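Local coordinates for avidin-related protein 4/5 (Gallus gallus, PDB 1Y55) that binds biotin with high affinity as an avidin-like tetramer, each subunit holding the vitamin at one end of its beta-barrel, at residues E28-Y33 / P48-Q53; T75-Q80 / T93-R98; A57-F62 / C81-N86; L14-T19 / L34-D39. The protein carries 1 engineered substitution. All coordinates share one frame; numbering follows the deposited sequence.

Overall arrangement
All four contacts sit in one closed antiparallel barrel of eight strands, mostly along edges between strands that are neighbours in sequence. Contact 4 opens first in the chain and interlocks with contact 1, since 28-33 runs straight into 34-39; contacts 3 and 2 follow and interlock likewise, 75-80 running into 81-86. Centres of contacts 1 and 2 lie about 12 Å apart, those of 2 and 4 about 13 Å, and all three reach biotin, from different strands and a loop. Contact 3 is the remote one, its centre about 23 Å from that of contact 4 and not touching the ligand. Pairs of consecutive strands thus build up the barrel wall, while one end of it holds biotin.

Contact 1: E28-Y33 / P48-Q53; sequences EFTGTY and PLLGIQ. With BTN (biotin), chain C.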
# COMPACT_ATOMS: atom_id res chain seq x y z
N GLU A 28 21.51 -5.22 -11.97
CA GLU A 28 20.82 -6.44 -11.59
C GLU A 28 21.59 -7.20 -10.52
O GLU A 28 22.82 -7.23 -10.52
CB GLU A 28 20.61 -7.35 -12.79
CG GLU A 28 19.86 -6.70 -13.92
CD GLU A 28 19.87 -7.56 -15.16
OE1 GLU A 28 20.94 -8.12 -15.48
OE2 GLU A 28 18.81 -7.65 -15.81
N PHE A 29 20.86 -7.85 -9.63
CA PHE A 29 21.44 -8.67 -8.57
C PHE A 29 20.55 -9.83 -8.22
O PHE A 29 19.33 -9.78 -8.37
CB PHE A 29 21.75 -7.83 -7.32
CG PHE A 29 20.55 -7.12 -6.75
CD1 PHE A 29 19.72 -7.74 -5.82
CD2 PHE A 29 20.26 -5.82 -7.13
CE1 PHE A 29 18.62 -7.07 -5.29
CE2 PHE A 29 19.15 -5.15 -6.60
CZ PHE A 29 18.34 -5.77 -5.67
N THR A 30 21.19 -10.88 -7.75
CA THR A 30 20.50 -12.01 -7.16
C THR A 30 20.93 -12.17 -5.72
O THR A 30 21.84 -11.51 -5.25
CB THR A 30 20.76 -13.26 -7.99
OG1 THR A 30 19.76 -14.25 -7.69
CG2 THR A 30 22.15 -13.84 -7.70
N GLY A 31 20.24 -13.04 -5.01
CA GLY A 31 20.56 -13.28 -3.63
C GLY A 31 19.61 -14.29 -3.02
O GLY A 31 18.86 -14.98 -3.70
N THR A 32 19.68 -14.36 -1.70
CA THR A 32 18.80 -15.22 -0.92
C THR A 32 18.20 -14.44 0.24
O THR A 32 18.76 -13.44 0.69
CB THR A 32 19.52 -16.46 -0.39
OG1 THR A 32 20.55 -16.02 0.51
CG2 THR A 32 20.18 -17.27 -1.50
N TYR A 33 17.06 -14.93 0.70
CA TYR A 33 16.29 -14.27 1.74
C TYR A 33 15.84 -15.35 2.73
O TYR A 33 15.20 -16.31 2.32
CB TYR A 33 15.08 -13.56 1.13
CG TYR A 33 14.51 -12.45 1.99
CD1 TYR A 33 13.72 -12.73 3.10
CD2 TYR A 33 14.75 -11.12 1.69
CE1 TYR A 33 13.19 -11.71 3.89
CE2 TYR A 33 14.23 -10.11 2.47
CZ TYR A 33 13.45 -10.40 3.57
OH TYR A 33 12.97 -9.35 4.31
N PRO A 48 15.08 -17.62 -2.98
CA PRO A 48 15.83 -16.74 -3.90
C PRO A 48 15.16 -15.39 -4.12
O PRO A 48 13.94 -15.27 -4.09
CB PRO A 48 15.86 -17.55 -5.19
CG PRO A 48 14.56 -18.29 -5.16
CD PRO A 48 14.37 -18.67 -3.72
N LEU A 49 16.01 -14.41 -4.41
CA LEU A 49 15.56 -13.08 -4.81
C LEU A 49 16.30 -12.62 -6.06
O LEU A 49 17.41 -13.07 -6.35
CB LEU A 49 15.71 -12.05 -3.67
CG LEU A 49 17.14 -11.65 -3.27
CD1 LEU A 49 17.67 -10.47 -4.09
CD2 LEU A 49 17.21 -11.31 -1.79
N LEU A 50 15.65 -11.73 -6.80
CA LEU A 50 16.19 -11.16 -8.03
C LEU A 50 15.71 -9.73 -8.11
O LEU A 50 14.52 -9.49 -7.95
CB LEU A 50 15.66 -11.94 -9.21
CG LEU A 50 16.27 -11.77 -10.57
CD1 LEU A 50 17.76 -12.03 -10.54
CD2 LEU A 50 15.58 -12.75 -11.53
N GLY A 51 16.59 -8.78 -8.39
CA GLY A 51 16.21 -7.39 -8.44
C GLY A 51 17.13 -6.52 -9.27
O GLY A 51 18.06 -7.00 -9.92
N ILE A 52 16.81 -5.23 -9.25
CA ILE A 52 17.58 -4.21 -9.96
C ILE A 52 17.71 -2.99 -9.09
O ILE A 52 16.71 -2.50 -8.53
CB ILE A 52 16.95 -3.80 -11.31
CG1 ILE A 52 16.32 -4.97 -12.08
CG2 ILE A 52 18.02 -3.15 -12.17
CD1 ILE A 52 15.58 -4.53 -13.34
N GLN A 53 18.92 -2.45 -9.00
CA GLN A 53 19.17 -1.14 -8.40
C GLN A 53 19.66 -0.19 -9.47
O GLN A 53 20.16 -0.60 -10.51
CB GLN A 53 20.22 -1.22 -7.27
CG GLN A 53 21.64 -1.58 -7.69
CD GLN A 53 22.66 -1.24 -6.60
OE1 GLN A 53 23.26 -0.15 -6.63
NE2 GLN A 53 22.81 -2.12 -5.64
C11 BTN C . 4.95 -16.69 3.33
O11 BTN C . 4.47 -16.31 4.55
O12 BTN C . 4.34 -17.57 2.60
C10 BTN C . 6.18 -16.11 2.78
C9 BTN C . 7.01 -15.32 3.76
C8 BTN C . 6.59 -13.86 3.83
C7 BTN C . 7.47 -13.08 4.82
C2 BTN C . 7.21 -11.55 4.79
S1 BTN C . 7.77 -10.71 3.33
C6 BTN C . 7.40 -9.14 4.14
C5 BTN C . 7.89 -9.30 5.58
N1 BTN C . 9.29 -8.98 5.75
C3 BTN C . 9.98 -10.05 6.10
O3 BTN C . 11.29 -10.03 6.31
N2 BTN C . 9.22 -11.12 6.22
C4 BTN C . 7.82 -10.79 5.98
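The carbonyl oxygen of Leu49 is met twice from the strand 28-33: Gly31 N donates a hydrogen bond to it at 3.1 Å, and Thr30 OG1 lies 3.0 Å from the same Leu49 O, although the hydroxyl proton has another acceptor within reach. The antiparallel ladder goes on with Leu49 N giving its hydrogen to Gly31 O, and Phe29 and Gly51 exchanging a pair of bonds, both 2.9 Å between N and O. On the inner side the Phe29 ring folds back over its partner strand, because CG stands between the backbone N and the carbonyl carbon (chi1 57°). One ring face covers Gly51, whose CA is 4.0 Å from the ring centroid and 18° off its normal, a CH-pi contact; the lack of a side chain at Gly51 lets the ring lie directly on the backbone. Leu49 CD1 touches the ring edge at CE1, 3.7 Å away. With an alanine here instead of Phe29, Gly51 would probably lose its aromatic cover and a gap would open beside Leu49 CD1. Farther along, Leu49 CD2 packs against Thr32 O and approaches Tyr33 CB, while Tyr33 OH donates a 2.7 Å hydrogen bond to biotin O3, which lies in the plane of the ring at its edge. Tyr33 also meets the rings of Phe77 and Trp68. Paired polar backbone atoms and glycine-backed aromatic packing here form the wall from which Tyr33 reaches its ligand oxygen.

Contact 2: T75-Q80 / T93-R98; sequences TVFTGQ and TMWLLR. With BTN (biotin), chain C.
Two first torsions bring Phe77 and Trp95 together inside the barrel: CG of Phe77 stands anti to its carbonyl carbon (chi1 -69°), whereas CG of Trp95 lies between its backbone N and carbonyl carbon (chi1 53°). The two side chains then run side by side in the same direction. Trp95 CB rests over one face of the Phe77 ring, 4.0 Å from its centroid, a CH-pi contact, and Trp95 CD1 touches Phe77 CE2 at 3.7 Å. Their rings are tilted by 55°, so neither a stack nor an edge-to-face pair results. Thr93 OG1 sits in plane at the edge of the phenyl ring, its polar end held by Asn116 O. The indole turns one face to biotin, with C6 above the ring centre and only 3.2 Å from Trp95 CE2, so biotin meets the indole face with the C6 end of its thiophane ring, not with the ring's flat side. Thr75 OG1, hydrogen-bonded to Trp68 NE1, is 3.5 Å from biotin S1 and 3.3 Å from Leu97 CD1. Beneath this pocket wall the antiparallel hairpin is stitched by reciprocal backbone bonds between Val76 and Leu96 and between Thr78 and Met94, each 2.9 to 3.0 Å from N to O. On the other face of the sheet Val76 CG2 meets Leu96 CB. Val76 also packs on Val76 of the second subunit, and Trp108 of the fourth subunit covers Trp95 and Leu97. Strand 61-67 flanks 74-83 on one side of this hairpin, and strand 111-120 flanks 89-98 on the other.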
# COMPACT_ATOMS: atom_id res chain seq x y z
N THR A 75 6.81 -11.98 -2.63
CA THR A 75 6.92 -10.62 -2.10
C THR A 75 7.79 -9.78 -3.02
O THR A 75 8.80 -10.25 -3.53
CB THR A 75 7.51 -10.60 -0.69
OG1 THR A 75 6.66 -11.40 0.13
CG2 THR A 75 7.55 -9.18 -0.10
N VAL A 76 7.42 -8.52 -3.20
CA VAL A 76 8.31 -7.53 -3.79
C VAL A 76 8.62 -6.47 -2.76
O VAL A 76 7.77 -6.06 -1.97
CB VAL A 76 7.71 -6.89 -5.07
CG1 VAL A 76 7.60 -7.93 -6.19
CG2 VAL A 76 6.36 -6.24 -4.82
N PHE A 77 9.87 -6.02 -2.79
CA PHE A 77 10.37 -4.93 -1.97
C PHE A 77 10.89 -3.81 -2.86
O PHE A 77 11.54 -4.08 -3.88
CB PHE A 77 11.57 -5.38 -1.11
CG PHE A 77 11.26 -6.36 -0.02
CD1 PHE A 77 11.08 -7.71 -0.30
CD2 PHE A 77 11.20 -5.95 1.31
CE1 PHE A 77 10.86 -8.62 0.72
CE2 PHE A 77 10.96 -6.88 2.33
CZ PHE A 77 10.78 -8.19 2.02
N THR A 78 10.65 -2.57 -2.48
CA THR A 78 11.32 -1.44 -3.12
C THR A 78 11.75 -0.45 -2.08
O THR A 78 11.15 -0.34 -1.02
CB THR A 78 10.42 -0.85 -4.21
OG1 THR A 78 11.14 0.11 -5.00
CG2 THR A 78 9.22 -0.12 -3.65
N GLY A 79 12.80 0.29 -2.36
CA GLY A 79 13.31 1.23 -1.39
C GLY A 79 14.52 1.96 -1.90
O GLY A 79 14.79 2.01 -3.10
N GLN A 80 15.25 2.53 -0.94
CA GLN A 80 16.43 3.33 -1.23
C GLN A 80 17.51 3.01 -0.21
O GLN A 80 17.22 2.76 0.96
CB GLN A 80 16.07 4.83 -1.25
CG GLN A 80 17.19 5.74 -1.71
CD GLN A 80 16.78 7.19 -1.98
OE1 GLN A 80 17.65 8.00 -2.40
NE2 GLN A 80 15.56 7.54 -1.76
N THR A 93 12.66 0.33 3.08
CA THR A 93 11.84 -0.38 2.10
C THR A 93 10.38 -0.45 2.49
O THR A 93 10.00 -0.38 3.67
CB THR A 93 12.33 -1.83 1.86
OG1 THR A 93 11.99 -2.69 2.96
CG2 THR A 93 13.82 -1.90 1.64
N MET A 94 9.61 -0.72 1.46
CA MET A 94 8.25 -1.13 1.62
C MET A 94 8.00 -2.29 0.69
O MET A 94 8.66 -2.45 -0.34
CB MET A 94 7.34 0.05 1.36
CG MET A 94 7.57 1.10 2.44
SD MET A 94 6.52 2.41 2.46
CE MET A 94 4.96 1.25 3.14
N TRP A 95 7.02 -3.11 1.07
CA TRP A 95 6.81 -4.38 0.40
C TRP A 95 5.34 -4.64 0.17
O TRP A 95 4.46 -4.15 0.89
CB TRP A 95 7.47 -5.54 1.17
CG TRP A 95 7.12 -5.68 2.61
CD1 TRP A 95 7.89 -5.30 3.68
CD2 TRP A 95 5.93 -6.27 3.18
NE1 TRP A 95 7.26 -5.61 4.86
CE2 TRP A 95 6.06 -6.22 4.57
CE3 TRP A 95 4.80 -6.89 2.63
CZ2 TRP A 95 5.08 -6.73 5.44
CZ3 TRP A 95 3.82 -7.39 3.49
CH2 TRP A 95 3.97 -7.30 4.88
N LEU A 96 5.10 -5.48 -0.84
CA LEU A 96 3.79 -6.09 -1.12
C LEU A 96 3.99 -7.60 -1.13
O LEU A 96 4.86 -8.11 -1.84
CB LEU A 96 3.23 -5.66 -2.47
CG LEU A 96 2.93 -4.17 -2.62
CD1 LEU A 96 2.56 -3.87 -4.06
CD2 LEU A 96 1.83 -3.70 -1.68
N LEU A 97 3.17 -8.31 -0.35
CA LEU A 97 3.18 -9.76 -0.23
C LEU A 97 1.90 -10.27 -0.90
O LEU A 97 0.79 -10.01 -0.41
CB LEU A 97 3.25 -10.16 1.24
CG LEU A 97 2.94 -11.61 1.62
CD1 LEU A 97 3.75 -12.64 0.88
CD2 LEU A 97 3.16 -11.78 3.11
N ARG A 98 2.07 -10.94 -2.03
CA ARG A 98 0.97 -11.49 -2.81
C ARG A 98 0.76 -12.96 -2.47
O ARG A 98 1.67 -13.78 -2.64
CB ARG A 98 1.29 -11.36 -4.29
CG ARG A 98 0.25 -12.03 -5.19
CD ARG A 98 -1.08 -11.34 -5.18
NE ARG A 98 -2.15 -12.18 -5.72
CZ ARG A 98 -3.25 -11.71 -6.30
NH1 ARG A 98 -3.37 -10.43 -6.61
NH2 ARG A 98 -4.22 -12.54 -6.61
C11 BTN C . 4.95 -16.69 3.33
O11 BTN C . 4.47 -16.31 4.55
O12 BTN C . 4.34 -17.57 2.60
C10 BTN C . 6.18 -16.11 2.78
C9 BTN C . 7.01 -15.32 3.76
C8 BTN C . 6.59 -13.86 3.83
C7 BTN C . 7.47 -13.08 4.82
C2 BTN C . 7.21 -11.55 4.79
S1 BTN C . 7.77 -10.71 3.33
C6 BTN C . 7.40 -9.14 4.14
C5 BTN C . 7.89 -9.30 5.58
N1 BTN C . 9.29 -8.98 5.75
C3 BTN C . 9.98 -10.05 6.10
O3 BTN C . 11.29 -10.03 6.31
N2 BTN C . 9.22 -11.12 6.22
C4 BTN C . 7.82 -10.79 5.98

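Contact 3: A57-F62 / C81-N86; sequences ASQPTF and CFIDRN
Gln59 reaches across to the strand 81-83 with every atom of its side chain in use. CB lies 3.1 Å from Cys81 O, a carbonyl oxygen that this contact buries and that finds no hydrogen-bonding partner in the model. CG passes the same oxygen at 3.6 Å. With CG anti to the carbonyl carbon (chi1 -66°) and the chain extended beyond it, CD arrives beside Phe82 CD1, and OE1 accepts a hydrogen bond from Ile83 N at 2.9 Å. That donor lies in the plane of the amide on a lone pair of the oxygen, and the N-H...O angle is 161°, so the bond is well aimed. OE1 also sits at the edge of the Phe82 ring, near its plane, with amide and ring planes 84° apart. The other end of the amide, NE2, bonds to Asn102 O of the second subunit, so the group is fixed on both sides and its rotation is settled. Behind Gln59, Cys81 N donates to Pro60 O, and Cys81 SG touches both Pro60 CG, 3.7 Å away, and Phe62 CD2, 3.6 Å away. The sulfur approaches the Phe62 ring obliquely, a Cys sulfur-aromatic contact. Ile83 CD1 closes the outer end against Ser58 O at 3.5 Å. Cys81 also touches Cys4, consistent with the disulfide known in avidin. The glutamine thus extends the pairing of 61-67 with 74-83 past the end of the former strand, while strand 89-98 lies on the far side of 74-83 and its Leu91 packs on both Phe62 and Cys81.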
# COMPACT_ATOMS: atom_id res chain seq x y z
N ALA A 57 23.68 6.51 -9.13
CA ALA A 57 23.36 7.17 -7.88
C ALA A 57 24.15 6.65 -6.69
O ALA A 57 24.30 5.46 -6.51
CB ALA A 57 21.87 7.02 -7.58
N SER A 58 24.65 7.54 -5.85
CA SER A 58 25.26 7.07 -4.60
C SER A 58 24.24 6.51 -3.62
O SER A 58 24.58 5.63 -2.83
CB SER A 58 26.07 8.17 -3.92
OG SER A 58 25.27 9.30 -3.63
N GLN A 59 23.00 7.01 -3.68
CA GLN A 59 21.95 6.51 -2.79
C GLN A 59 20.83 5.97 -3.68
O GLN A 59 19.78 6.62 -3.85
CB GLN A 59 21.44 7.63 -1.89
CG GLN A 59 22.51 8.12 -0.92
CD GLN A 59 21.98 9.06 0.14
OE1 GLN A 59 22.18 8.82 1.32
NE2 GLN A 59 21.30 10.12 -0.26
N PRO A 60 21.06 4.82 -4.29
CA PRO A 60 20.14 4.32 -5.33
C PRO A 60 18.81 3.85 -4.79
O PRO A 60 18.74 3.29 -3.69
CB PRO A 60 20.91 3.14 -5.92
CG PRO A 60 21.73 2.65 -4.78
CD PRO A 60 22.20 3.90 -4.10
N THR A 61 17.78 4.01 -5.60
CA THR A 61 16.55 3.25 -5.41
C THR A 61 16.76 1.84 -6.04
O THR A 61 17.66 1.61 -6.87
CB THR A 61 15.37 3.95 -5.97
OG1 THR A 61 15.13 5.27 -5.47
CG2 THR A 61 15.31 3.84 -7.40
N PHE A 62 15.91 0.91 -5.64
CA PHE A 62 16.02 -0.47 -6.07
C PHE A 62 14.68 -1.17 -5.86
O PHE A 62 13.79 -0.67 -5.15
CB PHE A 62 17.13 -1.21 -5.29
CG PHE A 62 16.89 -1.25 -3.81
CD1 PHE A 62 16.05 -2.23 -3.26
CD2 PHE A 62 17.42 -0.29 -2.97
CE1 PHE A 62 15.77 -2.23 -1.90
CE2 PHE A 62 17.17 -0.32 -1.62
CZ PHE A 62 16.34 -1.28 -1.09
N CYS A 81 18.76 3.00 -0.68
CA CYS A 81 19.93 2.86 0.21
C CYS A 81 20.44 4.25 0.54
O CYS A 81 20.81 5.01 -0.36
CB CYS A 81 21.05 2.07 -0.43
SG CYS A 81 20.57 0.93 -1.69
N PHE A 82 20.44 4.57 1.83
CA PHE A 82 20.96 5.83 2.31
C PHE A 82 22.31 5.61 2.99
O PHE A 82 22.50 4.61 3.68
CB PHE A 82 20.00 6.46 3.32
CG PHE A 82 18.70 6.87 2.73
CD1 PHE A 82 18.63 7.99 1.93
CD2 PHE A 82 17.55 6.14 2.95
CE1 PHE A 82 17.43 8.38 1.37
CE2 PHE A 82 16.34 6.53 2.40
CZ PHE A 82 16.28 7.66 1.61
N ILE A 83 23.21 6.56 2.79
CA ILE A 83 24.50 6.63 3.47
C ILE A 83 24.51 7.85 4.38
O ILE A 83 24.33 8.97 3.91
CB ILE A 83 25.68 6.79 2.48
CG1 ILE A 83 25.65 5.76 1.36
CG2 ILE A 83 27.02 6.74 3.22
CD1 ILE A 83 26.42 6.20 0.11
N ASP A 84 24.69 7.60 5.67
CA ASP A 84 24.87 8.56 6.77
C ASP A 84 26.09 9.44 6.61
O ASP A 84 27.00 9.11 5.85
CB ASP A 84 25.28 7.78 8.04
CG ASP A 84 24.26 7.79 9.11
OD1 ASP A 84 24.44 6.93 10.00
OD2 ASP A 84 23.28 8.57 9.19
N ARG A 85 26.16 10.53 7.36
CA ARG A 85 27.39 11.33 7.45
C ARG A 85 28.58 10.56 8.07
O ARG A 85 29.71 11.04 7.98
CB ARG A 85 27.14 12.63 8.22
CG ARG A 85 26.51 12.40 9.58
CD ARG A 85 26.47 13.59 10.49
NE ARG A 85 25.81 13.17 11.72
CZ ARG A 85 24.50 13.23 11.94
NH1 ARG A 85 23.67 13.73 11.02
NH2 ARG A 85 24.00 12.80 13.09
N ASN A 86 28.33 9.41 8.71
CA ASN A 86 29.39 8.53 9.19
C ASN A 86 29.66 7.33 8.28
O ASN A 86 30.44 6.45 8.63
CB ASN A 86 29.06 8.03 10.59
CG ASN A 86 28.84 9.15 11.57
OD1 ASN A 86 27.82 9.21 12.27
ND2 ASN A 86 29.80 10.06 11.62

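Contact 4: L14-T19 / L34-D39; sequences LGSIMT and LTAVAD. With BTN (biotin), chain C.
The ureido end of the biotin site is built where the turn before strand 17-20 meets the loop that follows strand 28-34. Ser16 OG joins the two: it accepts a hydrogen bond from Ala36 N at 2.9 Å and donates one to biotin O3 at 2.7 Å, so the loop and the ligand share one hydroxyl. Ala36 CB meanwhile presses on Leu14 O. Thr35 works in the same double way, its OG1 accepting from biotin N2 at 2.9 Å, nearly straight at 174°, and giving its own proton to Val37 O, 2.6 Å away on a lone pair in the carbonyl plane. OG1 faces the ligand because it stands opposite the backbone N (chi1 -177°). A valine in its place would probably leave biotin N2 without its acceptor and Val37 O without its donor. In avidins this loop closes over the bound ligand, and here Val37 CG2 meets Leu14 CD1 at 4.1 Å beside the ureido ring, with Trp108 of the fourth subunit packing on both residues. Ile17 and Leu34 pair through reciprocal backbone bonds, the shorter from Leu34 N to Ile17 O, while Asp39 N binds biotin carboxylate oxygen O11 at 3.0 Å.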
# COMPACT_ATOMS: atom_id res chain seq x y z
N LEU A 14 12.53 -7.18 11.63
CA LEU A 14 11.86 -8.41 12.05
C LEU A 14 12.85 -9.53 12.33
O LEU A 14 12.44 -10.60 12.76
CB LEU A 14 10.86 -8.87 10.97
CG LEU A 14 9.78 -7.88 10.59
CD1 LEU A 14 8.92 -8.41 9.44
CD2 LEU A 14 8.92 -7.51 11.77
N GLY A 15 14.13 -9.31 12.06
CA GLY A 15 15.16 -10.31 12.23
C GLY A 15 15.47 -11.12 10.98
O GLY A 15 16.32 -12.00 11.02
N SER A 16 14.79 -10.87 9.86
CA SER A 16 15.09 -11.57 8.62
C SER A 16 16.47 -11.22 8.13
O SER A 16 16.97 -10.14 8.41
CB SER A 16 14.06 -11.21 7.57
OG SER A 16 12.77 -11.55 8.01
N ILE A 17 17.08 -12.13 7.38
CA ILE A 17 18.41 -11.94 6.81
C ILE A 17 18.33 -12.07 5.30
O ILE A 17 17.69 -12.96 4.79
CB ILE A 17 19.41 -12.97 7.34
CG1 ILE A 17 19.52 -12.86 8.85
CG2 ILE A 17 20.77 -12.81 6.67
CD1 ILE A 17 20.38 -13.93 9.45
N MET A 18 19.00 -11.18 4.57
CA MET A 18 19.17 -11.43 3.15
C MET A 18 20.62 -11.23 2.77
O MET A 18 21.35 -10.44 3.36
CB MET A 18 18.26 -10.62 2.28
CG MET A 18 18.49 -9.19 2.39
SD MET A 18 17.45 -8.27 1.10
CE MET A 18 18.06 -6.65 1.40
N THR A 19 21.01 -11.96 1.74
CA THR A 19 22.36 -11.94 1.22
C THR A 19 22.26 -11.64 -0.26
O THR A 19 21.61 -12.36 -1.00
CB THR A 19 23.02 -13.29 1.43
OG1 THR A 19 22.94 -13.65 2.82
CG2 THR A 19 24.51 -13.21 1.11
N LEU A 34 16.18 -15.16 4.01
CA LEU A 34 15.73 -16.04 5.08
C LEU A 34 14.79 -15.22 5.97
O LEU A 34 15.23 -14.38 6.76
CB LEU A 34 16.91 -16.60 5.88
CG LEU A 34 16.53 -17.65 6.92
CD1 LEU A 34 15.88 -18.87 6.29
CD2 LEU A 34 17.75 -18.05 7.72
N THR A 35 13.49 -15.39 5.76
CA THR A 35 12.53 -14.65 6.55
C THR A 35 12.45 -15.19 7.97
O THR A 35 12.50 -16.40 8.19
CB THR A 35 11.15 -14.61 5.89
OG1 THR A 35 10.29 -13.79 6.71
CG2 THR A 35 10.52 -16.00 5.72
N ALA A 36 12.32 -14.28 8.94
CA ALA A 36 12.14 -14.68 10.32
C ALA A 36 10.70 -15.11 10.61
O ALA A 36 10.45 -15.83 11.59
CB ALA A 36 12.52 -13.55 11.25
N VAL A 37 9.76 -14.63 9.79
CA VAL A 37 8.32 -14.80 10.00
C VAL A 37 7.66 -15.29 8.72
O VAL A 37 8.13 -15.03 7.60
CB VAL A 37 7.64 -13.49 10.47
CG1 VAL A 37 8.15 -13.09 11.85
CG2 VAL A 37 7.84 -12.35 9.47
N ALA A 38 6.53 -15.96 8.87
CA ALA A 38 5.75 -16.41 7.72
C ALA A 38 4.36 -16.76 8.20
O ALA A 38 4.10 -16.85 9.40
CB ALA A 38 6.39 -17.63 7.07
N ASP A 39 3.44 -16.98 7.27
CA ASP A 39 2.13 -17.51 7.64
C ASP A 39 2.27 -18.85 8.37
O ASP A 39 1.54 -19.12 9.34
CB ASP A 39 1.27 -17.69 6.39
CG ASP A 39 0.80 -16.39 5.81
OD1 ASP A 39 0.42 -15.50 6.59
OD2 ASP A 39 0.77 -16.22 4.57
C11 BTN C . 4.95 -16.69 3.33
O11 BTN C . 4.47 -16.31 4.55
O12 BTN C . 4.34 -17.57 2.60
C10 BTN C . 6.18 -16.11 2.78
C9 BTN C . 7.01 -15.32 3.76
C8 BTN C . 6.59 -13.86 3.83
C7 BTN C . 7.47 -13.08 4.82
C2 BTN C . 7.21 -11.55 4.79
S1 BTN C . 7.77 -10.71 3.33
C6 BTN C . 7.40 -9.14 4.14
C5 BTN C . 7.89 -9.30 5.58
N1 BTN C . 9.29 -8.98 5.75
C3 BTN C . 9.98 -10.05 6.10
O3 BTN C . 11.29 -10.03 6.31
N2 BTN C . 9.22 -11.12 6.22
C4 BTN C . 7.82 -10.79 5.98